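Local coordinates for protein cyanophycinase-like exopeptidase (PDB 6NQC) that probably acts as a serine exopeptidase of peptidase family S51, cleaving peptide bonds in cyanophycin-like or small peptide substrates, at residues M22-S31 and I217-G228; E33-K43 and W76-L87. One frame throughout, in Å; residues are numbered along the deposited sequence.

Contact 1 of 2, residues M22-S31 and I217-G228; sequences MIGSLGLVGS and IDEVTALVKRSG
Backbone hydrogen bonds join L26 to K225 and L28 to L223 in two reciprocal pairs, the mark of antiparallel hydrogen-bonded positions, while G27–V224 and V29–A222 are the non-hydrogen-bonded pairs between and beyond them. The short strand axes run 4.6 Å apart at 163°. G30 N prolongs the ladder, giving a nearly straight bond to T221 O (2.8 Å, 176° at the hydrogen).

Three serine hydroxyls carry the polar contacts past the strand ends. S227 OG donates to I23 O at 2.7 Å from above the carbonyl plane, and S227 N answers with a bond to S25 OG (2.9 Å); D48 is a further partner of S25 OG. A water links I23 O to G228 N. At the other end, S31 OG sits between its own backbone N and carbonyl carbon (chi1 80°), a rotation that turns it to accept a hydrogen bond from V220 N (2.9 Å) in the type II beta turn from D218 to T221.

This pairing joins strand 26-29, which also bonds to the parallel strand 149-153, to the antiparallel part of the central mixed sheet. The turn holds E219, whose OE2 bonds H189; with S154 on a GxSxG-like elbow these residues would be consistent with the Ser-His-Glu triad of cyanophycinases, though this is not established here.

Apolar contacts divide between the faces. V29 CG2 meets A222 CB at 3.8 Å on the side facing F41 of helix 39-51; on the other, I217 CD1 lies 3.7 Å from L28 CB, and W232 packs on L28 and L223.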
# COMPACT_ATOMS: atom_id res chain seq x y z
N MET A 22 -3.54 1.60 19.41
CA MET A 22 -2.31 1.21 18.70
C MET A 22 -2.46 1.45 17.19
O MET A 22 -3.52 1.17 16.62
CB MET A 22 -2.04 -0.29 18.97
CG MET A 22 -1.62 -0.53 20.39
SD MET A 22 -1.08 -2.20 20.63
CE MET A 22 0.57 -2.08 20.65
N ILE A 23 -1.37 1.94 16.59
CA ILE A 23 -1.37 2.08 15.14
C ILE A 23 -1.47 0.68 14.51
O ILE A 23 -0.82 -0.27 14.96
CB ILE A 23 -0.10 2.83 14.70
CG1 ILE A 23 -0.12 4.27 15.21
CG2 ILE A 23 0.01 2.85 13.20
CD1 ILE A 23 1.21 4.98 15.09
N GLY A 24 -2.23 0.59 13.41
CA GLY A 24 -2.47 -0.66 12.74
C GLY A 24 -1.26 -1.16 11.97
O GLY A 24 -0.26 -0.47 11.72
N SER A 25 -1.35 -2.41 11.55
CA SER A 25 -0.30 -2.99 10.72
C SER A 25 -0.22 -2.25 9.38
O SER A 25 -1.23 -1.81 8.82
CB SER A 25 -0.58 -4.46 10.44
OG SER A 25 -0.55 -5.18 11.68
N LEU A 26 1.00 -2.14 8.87
CA LEU A 26 1.29 -1.44 7.62
C LEU A 26 2.01 -2.41 6.69
O LEU A 26 3.12 -2.87 7.00
CB LEU A 26 2.15 -0.21 7.88
CG LEU A 26 2.31 0.76 6.70
CD1 LEU A 26 0.99 1.22 6.20
CD2 LEU A 26 3.12 1.95 7.22
N GLY A 27 1.41 -2.67 5.54
CA GLY A 27 1.96 -3.59 4.55
C GLY A 27 2.40 -2.88 3.27
O GLY A 27 1.64 -2.12 2.67
N LEU A 28 3.62 -3.17 2.86
CA LEU A 28 4.18 -2.71 1.58
C LEU A 28 4.38 -3.92 0.68
O LEU A 28 5.18 -4.81 1.00
CB LEU A 28 5.51 -1.98 1.82
CG LEU A 28 5.52 -0.99 2.98
CD1 LEU A 28 6.91 -0.47 3.25
CD2 LEU A 28 4.56 0.13 2.67
N VAL A 29 3.66 -3.97 -0.45
CA VAL A 29 3.62 -5.15 -1.30
C VAL A 29 4.21 -4.81 -2.66
O VAL A 29 3.84 -3.81 -3.28
CB VAL A 29 2.20 -5.68 -1.44
CG1 VAL A 29 2.14 -6.95 -2.25
CG2 VAL A 29 1.62 -5.98 -0.00
N GLY A 30 5.11 -5.66 -3.15
CA GLY A 30 5.78 -5.39 -4.42
C GLY A 30 4.96 -5.72 -5.66
O GLY A 30 5.13 -5.08 -6.71
N SER A 31 4.07 -6.69 -5.56
CA SER A 31 3.11 -7.08 -6.61
C SER A 31 2.25 -8.18 -6.00
O SER A 31 2.58 -8.74 -4.95
CB SER A 31 3.76 -7.58 -7.91
OG SER A 31 4.18 -8.94 -7.81
N ILE A 217 11.20 -3.94 -3.32
CA ILE A 217 10.40 -5.12 -2.97
C ILE A 217 10.12 -5.87 -4.26
O ILE A 217 9.52 -5.31 -5.19
CB ILE A 217 9.11 -4.74 -2.24
CG1 ILE A 217 9.46 -3.94 -0.96
CG2 ILE A 217 8.31 -6.00 -1.87
CD1 ILE A 217 8.21 -3.45 -0.19
N ASP A 218 10.59 -7.12 -4.33
CA ASP A 218 10.35 -7.97 -5.48
C ASP A 218 8.86 -8.29 -5.65
O ASP A 218 8.04 -8.14 -4.73
CB ASP A 218 11.08 -9.32 -5.35
CG ASP A 218 12.57 -9.21 -5.57
OD1 ASP A 218 13.01 -8.18 -6.09
OD2 ASP A 218 13.30 -10.15 -5.20
N GLU A 219 8.52 -8.79 -6.84
CA GLU A 219 7.18 -9.30 -7.08
C GLU A 219 6.81 -10.39 -6.07
O GLU A 219 7.67 -11.13 -5.56
CB GLU A 219 7.08 -9.81 -8.51
CG GLU A 219 7.22 -8.65 -9.51
CD GLU A 219 6.74 -8.96 -10.90
OE1 GLU A 219 6.89 -10.12 -11.34
OE2 GLU A 219 6.23 -8.04 -11.53
N VAL A 220 5.53 -10.39 -5.72
CA VAL A 220 4.92 -11.34 -4.79
C VAL A 220 5.69 -11.42 -3.49
O VAL A 220 5.82 -12.48 -2.89
CB VAL A 220 4.81 -12.72 -5.48
CG1 VAL A 220 3.87 -13.62 -4.70
CG2 VAL A 220 4.36 -12.55 -6.90
N THR A 221 6.19 -10.27 -3.04
CA THR A 221 6.90 -10.14 -1.78
C THR A 221 6.35 -8.90 -1.09
O THR A 221 5.85 -7.97 -1.75
CB THR A 221 8.40 -10.00 -1.99
OG1 THR A 221 8.85 -11.07 -2.84
CG2 THR A 221 9.17 -10.07 -0.70
N ALA A 222 6.41 -8.91 0.25
CA ALA A 222 5.90 -7.80 1.04
C ALA A 222 6.81 -7.59 2.25
O ALA A 222 7.59 -8.46 2.65
CB ALA A 222 4.44 -8.03 1.50
N LEU A 223 6.71 -6.39 2.78
CA LEU A 223 7.32 -6.00 4.04
C LEU A 223 6.20 -5.46 4.92
O LEU A 223 5.40 -4.64 4.47
CB LEU A 223 8.40 -4.95 3.81
CG LEU A 223 9.37 -4.65 4.96
CD1 LEU A 223 10.30 -5.86 5.17
CD2 LEU A 223 10.16 -3.39 4.63
N VAL A 224 6.14 -5.92 6.17
CA VAL A 224 5.06 -5.57 7.06
C VAL A 224 5.62 -5.12 8.40
O VAL A 224 6.55 -5.74 8.93
CB VAL A 224 4.07 -6.74 7.26
CG1 VAL A 224 4.78 -7.90 7.92
CG2 VAL A 224 2.89 -6.29 8.09
N LYS A 225 5.04 -4.06 8.94
CA LYS A 225 5.30 -3.65 10.32
C LYS A 225 4.01 -3.95 11.08
O LYS A 225 3.00 -3.28 10.89
CB LYS A 225 5.66 -2.17 10.45
CG LYS A 225 5.88 -1.74 11.94
CD LYS A 225 5.98 -0.24 12.12
CE LYS A 225 7.34 0.30 11.71
NZ LYS A 225 7.43 1.81 11.89
N ARG A 226 4.03 -4.98 11.92
CA ARG A 226 2.79 -5.39 12.58
C ARG A 226 2.41 -4.43 13.70
O ARG A 226 3.25 -3.83 14.36
CB ARG A 226 2.94 -6.81 13.12
CG ARG A 226 3.30 -7.84 12.11
CD ARG A 226 2.10 -8.50 11.56
NE ARG A 226 2.46 -9.48 10.54
CZ ARG A 226 1.60 -9.94 9.62
NH1 ARG A 226 0.35 -9.51 9.66
NH2 ARG A 226 1.99 -10.83 8.70
N SER A 227 1.09 -4.24 13.87
CA SER A 227 0.55 -3.48 14.98
C SER A 227 1.17 -3.95 16.29
O SER A 227 1.26 -5.15 16.55
CB SER A 227 -0.96 -3.65 15.05
OG SER A 227 -1.49 -2.73 15.99
N GLY A 228 1.64 -3.00 17.08
CA GLY A 228 2.31 -3.30 18.31
C GLY A 228 3.78 -3.63 18.21
O GLY A 228 4.37 -4.02 19.21
O HOH W 1 1.44 -0.42 16.34
O HOH W 2 2.32 -0.65 12.12

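Contact 2 of 2, residues E33-K43 and W76-L87; sequences EYLPALAEFEK and WKQLGRQQADRL. With SO4 (sulfate ion), chain B.
Q83 meets the loop after E33 with CG anti to its backbone N and a sharp bend at chi2 (88°), which together bring its amide between L35 O and E42 OE1. E42 reaches the same place by an extended chain beyond CG. There Q83 NE2 donates twice: to E42 OE1 at 2.7 Å, which lies in the amide plane but is met from above the carboxylate plane, and to L35 O at 3.2 Å, from above the carbonyl plane. L38 N reaches L35 O from the opposite face. The other carboxylate oxygen, E42 OE2, takes Y34 N on its syn lone pair, and this ties the loop to helix 39-51.

On its far side the amide is held by R86, whose NH2 donates to Q83 OE1 at 2.7 Å. A water accepts from R86 NH2 and donates to both Y34 O and L79 O, bridging the loop to the helix backbone.

Aromatic groups pack alongside. G80 CA makes a CH-pi contact over one face of the Y34 ring, 4.1 Å from its centroid, while E33 CG lies over the opposite face. The E33 side chain crosses that of W76 at about a right angle, its carboxylate 56° from the ring plane, with E33 CD 3.3 Å from W76 CH2; E33 OE2 is bonded to G121 N. L87 CD2 touches A39 CB (3.9 Å).

The axes of the segments 39-43 and 76-87, parts of helices 39-51 and 70-87, stand 10.3 Å apart at 77°, and both helices lean on the parallel part of the central sheet, E42, Q83 and A84 against F58 of strand 57-61, with A84 also touching S91 of strand 90-93.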
# COMPACT_ATOMS: atom_id res chain seq x y z
N GLU A 33 -1.29 -8.36 -5.38
CA GLU A 33 -2.46 -8.16 -4.54
C GLU A 33 -3.55 -9.16 -4.91
O GLU A 33 -3.72 -9.52 -6.09
CB GLU A 33 -2.98 -6.73 -4.65
CG GLU A 33 -3.59 -6.34 -6.00
CD GLU A 33 -2.58 -5.72 -6.94
OE1 GLU A 33 -1.86 -6.48 -7.58
OE2 GLU A 33 -2.48 -4.46 -6.99
N TYR A 34 -4.28 -9.59 -3.88
CA TYR A 34 -5.49 -10.40 -4.01
C TYR A 34 -5.22 -11.77 -4.60
O TYR A 34 -6.17 -12.46 -5.02
CB TYR A 34 -6.57 -9.68 -4.83
CG TYR A 34 -6.85 -8.25 -4.40
CD1 TYR A 34 -6.64 -7.86 -3.09
CD2 TYR A 34 -7.29 -7.30 -5.31
CE1 TYR A 34 -6.87 -6.56 -2.67
CE2 TYR A 34 -7.54 -5.96 -4.89
CZ TYR A 34 -7.33 -5.62 -3.56
OH TYR A 34 -7.54 -4.34 -3.09
N LEU A 35 -3.99 -12.22 -4.66
CA LEU A 35 -3.75 -13.53 -5.27
C LEU A 35 -3.46 -14.60 -4.22
O LEU A 35 -3.09 -14.30 -3.07
CB LEU A 35 -2.61 -13.49 -6.29
CG LEU A 35 -2.95 -12.68 -7.55
CD1 LEU A 35 -1.86 -12.92 -8.61
CD2 LEU A 35 -4.34 -12.96 -8.13
N PRO A 36 -3.66 -15.88 -4.57
CA PRO A 36 -3.49 -16.95 -3.56
C PRO A 36 -2.16 -16.92 -2.83
O PRO A 36 -2.12 -17.16 -1.61
CB PRO A 36 -3.63 -18.24 -4.39
CG PRO A 36 -4.52 -17.85 -5.51
CD PRO A 36 -4.15 -16.41 -5.85
N ALA A 37 -1.08 -16.56 -3.53
CA ALA A 37 0.25 -16.59 -2.95
C ALA A 37 0.41 -15.61 -1.78
O ALA A 37 1.26 -15.83 -0.91
CB ALA A 37 1.30 -16.29 -4.03
N LEU A 38 -0.37 -14.53 -1.77
CA LEU A 38 -0.36 -13.56 -0.67
C LEU A 38 -1.65 -13.61 0.14
O LEU A 38 -1.94 -12.70 0.92
CB LEU A 38 -0.12 -12.15 -1.20
CG LEU A 38 1.29 -11.90 -1.73
CD1 LEU A 38 1.41 -10.44 -2.17
CD2 LEU A 38 2.31 -12.24 -0.68
N ALA A 39 -2.41 -14.69 -0.00
CA ALA A 39 -3.67 -14.84 0.70
C ALA A 39 -3.47 -14.90 2.20
O ALA A 39 -4.23 -14.27 2.95
CB ALA A 39 -4.42 -16.07 0.19
N GLU A 40 -2.48 -15.66 2.69
CA GLU A 40 -2.30 -15.72 4.12
C GLU A 40 -1.74 -14.40 4.66
O GLU A 40 -2.07 -14.01 5.80
CB GLU A 40 -1.39 -16.87 4.53
CG GLU A 40 -1.23 -17.01 6.08
CD GLU A 40 -2.56 -16.85 6.87
OE1 GLU A 40 -2.65 -15.92 7.72
OE2 GLU A 40 -3.49 -17.66 6.65
N PHE A 41 -0.92 -13.71 3.89
CA PHE A 41 -0.50 -12.37 4.30
C PHE A 41 -1.70 -11.44 4.47
O PHE A 41 -1.82 -10.75 5.50
CB PHE A 41 0.48 -11.79 3.29
CG PHE A 41 0.87 -10.36 3.59
CD1 PHE A 41 1.50 -10.05 4.79
CD2 PHE A 41 0.58 -9.36 2.70
CE1 PHE A 41 1.83 -8.73 5.08
CE2 PHE A 41 0.93 -8.06 2.96
CZ PHE A 41 1.54 -7.74 4.16
N GLU A 42 -2.58 -11.39 3.45
CA GLU A 42 -3.72 -10.47 3.51
C GLU A 42 -4.65 -10.86 4.67
O GLU A 42 -5.16 -9.98 5.40
CB GLU A 42 -4.48 -10.45 2.18
CG GLU A 42 -3.67 -9.68 1.08
CD GLU A 42 -4.17 -9.81 -0.35
OE1 GLU A 42 -5.31 -10.31 -0.58
OE2 GLU A 42 -3.43 -9.37 -1.25
N LYS A 43 -4.87 -12.16 4.88
CA LYS A 43 -5.66 -12.62 6.02
C LYS A 43 -5.08 -12.14 7.34
O LYS A 43 -5.82 -11.69 8.23
CB LYS A 43 -5.79 -14.13 6.02
CG LYS A 43 -6.81 -14.62 7.03
CD LYS A 43 -6.97 -16.16 7.02
CE LYS A 43 -7.52 -16.63 8.38
NZ LYS A 43 -8.37 -17.85 8.28
N TRP A 76 -10.92 -5.66 -11.28
CA TRP A 76 -10.33 -5.44 -9.96
C TRP A 76 -11.32 -5.81 -8.85
O TRP A 76 -10.94 -6.46 -7.87
CB TRP A 76 -9.84 -4.00 -9.78
CG TRP A 76 -8.46 -3.76 -10.32
CD1 TRP A 76 -8.13 -2.95 -11.38
CD2 TRP A 76 -7.23 -4.36 -9.88
NE1 TRP A 76 -6.78 -3.01 -11.61
CE2 TRP A 76 -6.19 -3.85 -10.72
CE3 TRP A 76 -6.90 -5.27 -8.88
CZ2 TRP A 76 -4.86 -4.22 -10.56
CZ3 TRP A 76 -5.57 -5.64 -8.73
CH2 TRP A 76 -4.57 -5.12 -9.56
N LYS A 77 -12.56 -5.32 -8.98
CA LYS A 77 -13.61 -5.67 -8.02
C LYS A 77 -13.74 -7.18 -7.83
O LYS A 77 -13.76 -7.70 -6.69
CB LYS A 77 -14.94 -5.05 -8.47
CG LYS A 77 -16.03 -5.04 -7.44
CD LYS A 77 -17.36 -4.61 -8.07
CE LYS A 77 -18.49 -4.75 -7.09
NZ LYS A 77 -19.62 -3.81 -7.38
N GLN A 78 -13.81 -7.92 -8.94
CA GLN A 78 -14.08 -9.34 -8.86
C GLN A 78 -12.86 -10.11 -8.37
O GLN A 78 -12.99 -11.06 -7.59
CB GLN A 78 -14.54 -9.87 -10.22
CG GLN A 78 -16.04 -10.08 -10.33
CD GLN A 78 -16.58 -11.13 -9.33
OE1 GLN A 78 -16.19 -12.32 -9.35
NE2 GLN A 78 -17.46 -10.69 -8.46
N LEU A 79 -11.66 -9.69 -8.79
CA LEU A 79 -10.43 -10.23 -8.21
C LEU A 79 -10.42 -10.08 -6.68
O LEU A 79 -10.17 -11.05 -5.94
CB LEU A 79 -9.23 -9.51 -8.82
CG LEU A 79 -7.86 -10.16 -8.70
CD1 LEU A 79 -7.88 -11.53 -9.33
CD2 LEU A 79 -6.81 -9.27 -9.34
N GLY A 80 -10.68 -8.86 -6.20
CA GLY A 80 -10.69 -8.64 -4.76
C GLY A 80 -11.82 -9.37 -4.05
O GLY A 80 -11.64 -9.87 -2.94
N ARG A 81 -12.99 -9.41 -4.66
CA ARG A 81 -14.10 -10.12 -4.04
C ARG A 81 -13.77 -11.60 -3.89
O ARG A 81 -14.04 -12.20 -2.84
CB ARG A 81 -15.36 -9.93 -4.87
CG ARG A 81 -16.63 -10.47 -4.21
CD ARG A 81 -17.86 -10.02 -4.99
NE ARG A 81 -18.37 -8.71 -4.57
CZ ARG A 81 -19.36 -8.07 -5.18
NH1 ARG A 81 -19.95 -8.62 -6.25
NH2 ARG A 81 -19.77 -6.89 -4.72
N GLN A 82 -13.16 -12.21 -4.90
CA GLN A 82 -12.84 -13.63 -4.83
C GLN A 82 -11.76 -13.92 -3.81
O GLN A 82 -11.80 -14.96 -3.15
CB GLN A 82 -12.45 -14.15 -6.22
CG GLN A 82 -13.61 -14.05 -7.21
CD GLN A 82 -13.26 -14.45 -8.65
OE1 GLN A 82 -14.16 -14.68 -9.48
NE2 GLN A 82 -11.97 -14.49 -8.95
N GLN A 83 -10.82 -13.00 -3.61
CA GLN A 83 -9.86 -13.19 -2.53
C GLN A 83 -10.58 -13.14 -1.18
O GLN A 83 -10.38 -14.01 -0.33
CB GLN A 83 -8.74 -12.16 -2.60
CG GLN A 83 -7.72 -12.29 -1.47
CD GLN A 83 -6.60 -13.23 -1.79
OE1 GLN A 83 -6.83 -14.31 -2.36
NE2 GLN A 83 -5.38 -12.86 -1.43
N ALA A 84 -11.41 -12.11 -0.98
CA ALA A 84 -12.11 -11.97 0.29
C ALA A 84 -12.96 -13.19 0.59
O ALA A 84 -13.03 -13.66 1.73
CB ALA A 84 -12.97 -10.71 0.26
N ASP A 85 -13.62 -13.74 -0.43
CA ASP A 85 -14.40 -14.96 -0.25
C ASP A 85 -13.53 -16.14 0.18
O ASP A 85 -13.90 -16.91 1.07
CB ASP A 85 -15.15 -15.30 -1.54
CG ASP A 85 -16.31 -14.33 -1.83
OD1 ASP A 85 -16.70 -13.57 -0.90
OD2 ASP A 85 -16.80 -14.31 -2.98
N ARG A 86 -12.37 -16.31 -0.45
CA ARG A 86 -11.48 -17.38 -0.05
C ARG A 86 -11.03 -17.23 1.40
O ARG A 86 -10.83 -18.22 2.08
CB ARG A 86 -10.24 -17.43 -0.97
CG ARG A 86 -10.54 -17.82 -2.41
CD ARG A 86 -9.27 -18.19 -3.18
NE ARG A 86 -8.46 -17.02 -3.48
CZ ARG A 86 -8.63 -16.25 -4.55
NH1 ARG A 86 -9.58 -16.53 -5.43
NH2 ARG A 86 -7.85 -15.19 -4.72
N LEU A 87 -10.84 -15.99 1.87
CA LEU A 87 -10.33 -15.81 3.22
C LEU A 87 -11.43 -15.85 4.27
O LEU A 87 -11.14 -16.05 5.45
CB LEU A 87 -9.57 -14.48 3.35
CG LEU A 87 -8.46 -14.31 2.33
CD1 LEU A 87 -7.72 -12.98 2.53
CD2 LEU A 87 -7.48 -15.45 2.45
S SO4 B . -19.42 -4.13 -2.35
O1 SO4 B . -19.94 -3.24 -3.41
O2 SO4 B . -20.08 -5.44 -2.42
O3 SO4 B . -19.69 -3.55 -1.02
O4 SO4 B . -18.00 -4.35 -2.58
O HOH W 3 -8.54 -13.39 -6.34

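In the fold
From the N terminus the chain enters strand 26-29, runs through the loop 33-38, with its 3-10 segment 36-37, into helix 39-51, forms strand 57-61 and reaches helix 70-87, where contact 2 closes a short loop with 32 residues between its segments. Contact 1 closes much later, when 217-228 returns beside the first strand, so the shorter loop lies wholly within the longer one. Contact 1 pairs strand 26-29 with strand 221-225, where the parallel part of the central sheet meets its antiparallel part; contact 2 fixes two helices over the parallel part. V29 packs on L38 and F41, and V224 on F41, so the start of helix 39-51, with L38 before it, packs against contact 1, the contact centres about 15 Å apart.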